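Local coordinates for TIGR00725 family protein (Thermotoga maritima, PDB 1RCU) that is of unknown function but, as a Rossmann-like member of the SLOG superfamily, may bind a nucleotide-derived ligand, at residues A[23-29]-A[118-124]; A[28-32]-A[125-131]. All blocks are in the same frame, centred on the assembly; numbering follows the deposited sequence.

Contact 1 of 2, residues A[23-29]-A[118-124]; sequences MKKVVVV and NADVVVS
Val27 holds the middle of this pairing: its N bonds to Val121 O at 2.9 Å, and its O accepts Val123 N at 2.8 Å. Val123 O then takes Val29 N, so strands 25-29 and 121-124 run parallel, with a twist of 27°. Beta-branched valines suit such extended backbones and make two largely apolar faces. On one, Val26 and Val121 lie side by side, CG1 to CG1 at 3.7 Å, followed by Val28 and Val123; Leu50 and Leu54 of helix 44-56 cover this layer. On the other, Val27 turns CG2 beside its backbone N (CG1 anti to it, chi1 159°), which sets that methyl 3.3 Å from Ala119 CB. Alanine's small side chain suits a spot this tight. Farther along this face Val29 CG2 approaches Val122 and the polar Ser124, whose OG is hydrogen-bonded to Thr155 OG1.

Toward the start of strand 25-29 the contact becomes polar, and Asp120 and Lys24 lie on its solvent side. Asp120 holds the backbone of Lys25 on both sides, its OD2 taking Lys25 N at 2.8 Å and its N donating to Lys25 O. The extended Lys25 chain passes Asn118 O and reaches Asn118 OD1 with NZ at 3.3 Å, a weak bond. This side is closed by the second subunit, whose Ala101 and Lys103 are the stronger partners of the two ends. In the sheet order 4-3-2-1-5-6-7 the first strand here meets the fifth, after 88 intervening residues; this is where the chain order switches direction, as in Rossmann-like folds.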
loop_
_atom_site.group_PDB
_atom_site.type_symbol
_atom_site.label_atom_id
_atom_site.label_comp_id
_atom_site.label_asym_id
_atom_site.label_seq_id
_atom_site.Cartn_x
_atom_site.Cartn_y
_atom_site.Cartn_z
HETATM N N MSE A 23 11.123 -3.465 25.029
HETATM C CA MSE A 23 11.515 -2.281 24.212
HETATM C C MSE A 23 12.089 -2.658 22.851
HETATM O O MSE A 23 11.696 -2.098 21.830
HETATM C CB MSE A 23 12.526 -1.422 24.984
HETATM C CG MSE A 23 13.583 -2.234 25.739
HETATM SE SE MSE A 23 14.892 -1.134 26.689
HETATM C CE MSE A 23 15.602 -0.146 25.170
ATOM N N LYS A 24 13.023 -3.606 22.846
ATOM C CA LYS A 24 13.659 -4.059 21.610
ATOM C C LYS A 24 12.722 -4.980 20.829
ATOM O O LYS A 24 12.185 -5.950 21.370
ATOM C CB LYS A 24 14.956 -4.807 21.911
ATOM C CG LYS A 24 15.932 -4.816 20.751
ATOM C CD LYS A 24 17.301 -5.288 21.205
ATOM C CE LYS A 24 18.410 -4.372 20.712
ATOM N NZ LYS A 24 19.730 -4.760 21.296
ATOM N N LYS A 25 12.544 -4.675 19.551
ATOM C CA LYS A 25 11.656 -5.442 18.698
ATOM C C LYS A 25 12.355 -6.392 17.728
ATOM O O LYS A 25 13.170 -5.959 16.911
ATOM C CB LYS A 25 10.787 -4.495 17.872
ATOM C CG LYS A 25 9.715 -3.735 18.609
ATOM C CD LYS A 25 8.882 -2.981 17.580
ATOM C CE LYS A 25 7.782 -2.121 18.204
ATOM N NZ LYS A 25 6.907 -1.447 17.181
ATOM N N VAL A 26 12.043 -7.683 17.803
ATOM C CA VAL A 26 12.634 -8.604 16.843
ATOM C C VAL A 26 11.525 -9.228 16.006
ATOM O O VAL A 26 10.479 -9.654 16.516
ATOM C CB VAL A 26 13.511 -9.723 17.498
ATOM C CG1 VAL A 26 14.162 -9.199 18.758
ATOM C CG2 VAL A 26 12.703 -10.973 17.759
ATOM N N VAL A 27 11.754 -9.233 14.703
ATOM C CA VAL A 27 10.817 -9.789 13.754
ATOM C C VAL A 27 11.346 -11.174 13.369
ATOM O O VAL A 27 12.536 -11.323 13.091
ATOM C CB VAL A 27 10.733 -8.868 12.496
ATOM C CG1 VAL A 27 10.192 -9.634 11.308
ATOM C CG2 VAL A 27 9.853 -7.642 12.790
ATOM N N VAL A 28 10.484 -12.189 13.404
ATOM C CA VAL A 28 10.905 -13.527 13.011
ATOM C C VAL A 28 10.061 -13.946 11.818
ATOM O O VAL A 28 8.840 -13.765 11.804
ATOM C CB VAL A 28 10.781 -14.587 14.173
ATOM C CG1 VAL A 28 11.438 -14.054 15.446
ATOM C CG2 VAL A 28 9.337 -14.940 14.426
ATOM N N VAL A 29 10.733 -14.478 10.802
ATOM C CA VAL A 29 10.081 -14.927 9.581
ATOM C C VAL A 29 10.463 -16.383 9.296
ATOM O O VAL A 29 11.502 -16.859 9.743
ATOM C CB VAL A 29 10.492 -14.029 8.376
ATOM C CG1 VAL A 29 10.129 -12.582 8.659
ATOM C CG2 VAL A 29 11.968 -14.150 8.118
ATOM N N ASN A 118 8.825 -2.833 11.543
ATOM C CA ASN A 118 8.732 -3.010 12.980
ATOM C C ASN A 118 9.878 -3.820 13.554
ATOM O O ASN A 118 9.745 -4.416 14.614
ATOM C CB ASN A 118 7.402 -3.668 13.345
ATOM C CG ASN A 118 6.227 -2.737 13.154
ATOM O OD1 ASN A 118 5.940 -1.892 14.010
ATOM N ND2 ASN A 118 5.546 -2.868 12.016
ATOM N N ALA A 119 11.017 -3.819 12.873
ATOM C CA ALA A 119 12.140 -4.598 13.356
ATOM C C ALA A 119 13.416 -3.843 13.661
ATOM O O ALA A 119 13.801 -2.920 12.943
ATOM C CB ALA A 119 12.457 -5.732 12.356
ATOM N N ASP A 120 14.071 -4.258 14.740
ATOM C CA ASP A 120 15.369 -3.712 15.099
ATOM C C ASP A 120 16.321 -4.785 14.598
ATOM O O ASP A 120 17.512 -4.536 14.378
ATOM C CB ASP A 120 15.532 -3.578 16.605
ATOM C CG ASP A 120 14.687 -2.462 17.179
ATOM O OD1 ASP A 120 14.705 -1.356 16.594
ATOM O OD2 ASP A 120 14.014 -2.676 18.214
ATOM N N VAL A 121 15.773 -5.987 14.440
ATOM C CA VAL A 121 16.528 -7.127 13.957
ATOM C C VAL A 121 15.580 -8.226 13.490
ATOM O O VAL A 121 14.497 -8.400 14.051
ATOM C CB VAL A 121 17.474 -7.692 15.053
ATOM C CG1 VAL A 121 16.676 -8.263 16.196
ATOM C CG2 VAL A 121 18.386 -8.751 14.448
ATOM N N VAL A 122 15.983 -8.939 12.442
ATOM C CA VAL A 122 15.179 -10.019 11.877
ATOM C C VAL A 122 15.858 -11.385 12.030
ATOM O O VAL A 122 17.051 -11.528 11.744
ATOM C CB VAL A 122 14.931 -9.790 10.369
ATOM C CG1 VAL A 122 14.132 -10.954 9.775
ATOM C CG2 VAL A 122 14.208 -8.470 10.171
ATOM N N VAL A 123 15.102 -12.377 12.498
ATOM C CA VAL A 123 15.604 -13.737 12.670
ATOM C C VAL A 123 14.820 -14.593 11.687
ATOM O O VAL A 123 13.597 -14.544 11.648
ATOM C CB VAL A 123 15.361 -14.242 14.099
ATOM C CG1 VAL A 123 15.890 -15.670 14.248
ATOM C CG2 VAL A 123 16.051 -13.322 15.081
ATOM N N SER A 124 15.542 -15.390 10.912
ATOM C CA SER A 124 14.970 -16.219 9.861
ATOM C C SER A 124 15.064 -17.724 10.118
ATOM O O SER A 124 16.102 -18.217 10.541
ATOM C CB SER A 124 15.708 -15.864 8.570
ATOM O OG SER A 124 15.120 -16.488 7.457
#

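Contact 2 of 2, residues A[28-32]-A[125-131]; sequences VVGYS and IGGEIGT
The ring of Tyr31 faces the Gly126-Gly127 peptide, which stands steeply over one side of it with Gly127 N leading, 3.0 Å above the ring plane and over its centre. Gly127 CA sits over the same face, in a CH-pi contact 3.8 Å from the centroid of the Tyr31 ring. The ring is carried here by a chi1 of -67°, which sets CG anti to the carbonyl carbon. So close an approach suits Gly126, whose bare CA is 3.4 Å from Tyr31 CE2. Gly127 suits its place for another reason: its backbone angles and the nearness of Thr131 leave no room for a side chain. Both glycines have positive phi, a turn that most residues adopt with difficulty. Pro39 and Leu43 also pack on Tyr31.

Glu128 comes to the ring from another direction. Its chain bends at chi2 (-58°) and brings OE2 to the ring edge, 3.4 Å from Tyr31 CE1, with carboxylate and ring planes 43° apart. The other oxygen, OE1, accepts a hydrogen bond from Asn170 N of the third subunit. Glu128 stands at the N-cap position of helix 129-140.

Thr131, in the first turn of that helix, points its side chain back at the strand end. Its CG2 meets Val29 CG2 at 3.7 Å, and its OG1 lies near Gly30 O at an angle too poor for a hydrogen bond; a branched residue with one methyl fits these mixed surroundings. One residue before Gly126, Ile125 N donates to Val29 O at 2.9 Å. Close ring-to-backbone contact and a turn with two positive-phi glycines thus hold the segments together, while Glu128 is directed to the third subunit; the sequence GGEIGT resembles the glycine motif of LOG-type proteins, consistent with a ligand-binding loop.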
loop_
_atom_site.group_PDB
_atom_site.type_symbol
_atom_site.label_atom_id
_atom_site.label_comp_id
_atom_site.label_asym_id
_atom_site.label_seq_id
_atom_site.Cartn_x
_atom_site.Cartn_y
_atom_site.Cartn_z
ATOM N N VAL A 28 10.484 -12.189 13.404
ATOM C CA VAL A 28 10.905 -13.527 13.011
ATOM C C VAL A 28 10.061 -13.946 11.818
ATOM O O VAL A 28 8.840 -13.765 11.804
ATOM C CB VAL A 28 10.781 -14.587 14.173
ATOM C CG1 VAL A 28 11.438 -14.054 15.446
ATOM C CG2 VAL A 28 9.337 -14.940 14.426
ATOM N N VAL A 29 10.733 -14.478 10.802
ATOM C CA VAL A 29 10.081 -14.927 9.581
ATOM C C VAL A 29 10.463 -16.383 9.296
ATOM O O VAL A 29 11.502 -16.859 9.743
ATOM C CB VAL A 29 10.492 -14.029 8.376
ATOM C CG1 VAL A 29 10.129 -12.582 8.659
ATOM C CG2 VAL A 29 11.968 -14.150 8.118
ATOM N N GLY A 30 9.619 -17.080 8.548
ATOM C CA GLY A 30 9.890 -18.471 8.221
ATOM C C GLY A 30 8.746 -19.152 7.497
ATOM O O GLY A 30 7.777 -18.506 7.131
ATOM N N TYR A 31 8.859 -20.462 7.295
ATOM C CA TYR A 31 7.833 -21.242 6.595
ATOM C C TYR A 31 6.437 -20.989 7.106
ATOM O O TYR A 31 6.245 -20.704 8.289
ATOM C CB TYR A 31 8.059 -22.741 6.770
ATOM C CG TYR A 31 9.282 -23.350 6.146
ATOM C CD1 TYR A 31 9.431 -23.447 4.752
ATOM C CD2 TYR A 31 10.233 -23.960 6.956
ATOM C CE1 TYR A 31 10.509 -24.156 4.194
ATOM C CE2 TYR A 31 11.298 -24.670 6.417
ATOM C CZ TYR A 31 11.435 -24.765 5.049
ATOM O OH TYR A 31 12.515 -25.469 4.572
ATOM N N SER A 32 5.461 -21.099 6.214
ATOM C CA SER A 32 4.066 -20.992 6.616
ATOM C C SER A 32 3.573 -22.415 6.356
ATOM O O SER A 32 4.376 -23.288 6.055
ATOM C CB SER A 32 3.292 -19.973 5.772
ATOM O OG SER A 32 3.323 -20.292 4.384
ATOM N N ILE A 125 13.985 -18.448 9.843
ATOM C CA ILE A 125 13.942 -19.907 10.025
ATOM C C ILE A 125 13.275 -20.569 8.813
ATOM O O ILE A 125 12.106 -20.294 8.506
ATOM C CB ILE A 125 13.140 -20.307 11.291
ATOM C CG1 ILE A 125 13.854 -19.804 12.541
ATOM C CG2 ILE A 125 12.987 -21.819 11.356
ATOM C CD1 ILE A 125 13.055 -20.032 13.800
ATOM N N GLY A 126 14.023 -21.435 8.131
ATOM C CA GLY A 126 13.500 -22.130 6.967
ATOM C C GLY A 126 12.965 -21.161 5.950
ATOM O O GLY A 126 13.669 -20.227 5.563
ATOM N N GLY A 127 11.733 -21.394 5.509
ATOM C CA GLY A 127 11.089 -20.479 4.585
ATOM C C GLY A 127 11.165 -20.689 3.084
ATOM O O GLY A 127 12.159 -21.185 2.531
ATOM N N GLU A 128 10.073 -20.303 2.432
ATOM C CA GLU A 128 9.968 -20.373 0.990
ATOM C C GLU A 128 10.119 -18.952 0.440
ATOM O O GLU A 128 10.688 -18.075 1.098
ATOM C CB GLU A 128 8.630 -20.998 0.565
ATOM C CG GLU A 128 8.456 -22.491 0.919
ATOM C CD GLU A 128 9.541 -23.398 0.330
ATOM O OE1 GLU A 128 10.178 -23.033 -0.687
ATOM O OE2 GLU A 128 9.747 -24.501 0.875
ATOM N N ILE A 129 9.605 -18.718 -0.759
ATOM C CA ILE A 129 9.781 -17.416 -1.389
ATOM C C ILE A 129 9.448 -16.203 -0.513
ATOM O O ILE A 129 10.169 -15.203 -0.520
ATOM C CB ILE A 129 9.024 -17.348 -2.736
ATOM C CG1 ILE A 129 9.618 -16.224 -3.574
ATOM C CG2 ILE A 129 7.545 -17.142 -2.525
ATOM C CD1 ILE A 129 11.062 -16.500 -4.004
ATOM N N GLY A 130 8.379 -16.299 0.262
ATOM C CA GLY A 130 8.013 -15.190 1.119
ATOM C C GLY A 130 9.124 -14.784 2.070
ATOM O O GLY A 130 9.454 -13.602 2.230
ATOM N N THR A 131 9.709 -15.781 2.708
ATOM C CA THR A 131 10.772 -15.555 3.669
ATOM C C THR A 131 12.011 -14.982 2.972
ATOM O O THR A 131 12.774 -14.190 3.550
ATOM C CB THR A 131 11.098 -16.881 4.399
ATOM O OG1 THR A 131 9.922 -17.346 5.079
ATOM C CG2 THR A 131 12.220 -16.687 5.413
#

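Strand 25-30 serves both contacts, and Val29 takes part in each. Contact 1 joins it to strand 121-125 in the middle of the sheet, where backbone bonds and paired valines dominate; its polar end has one side exposed to solvent and another closed by the second subunit. Contact 2, wholly buried within the assembly, takes over where the two strands end and their chains part, one toward a loop and the other into helix 129-140. There a CH-pi contact of an aromatic face with glycine backbone replaces regular pairing, and the third subunit approaches. Ser124 OG and Thr131 CG2, 3.6 Å apart, connect the two. The switch occurs at the carboxyl ends of adjacent strands, where Rossmann-like folds commonly place their binding clefts.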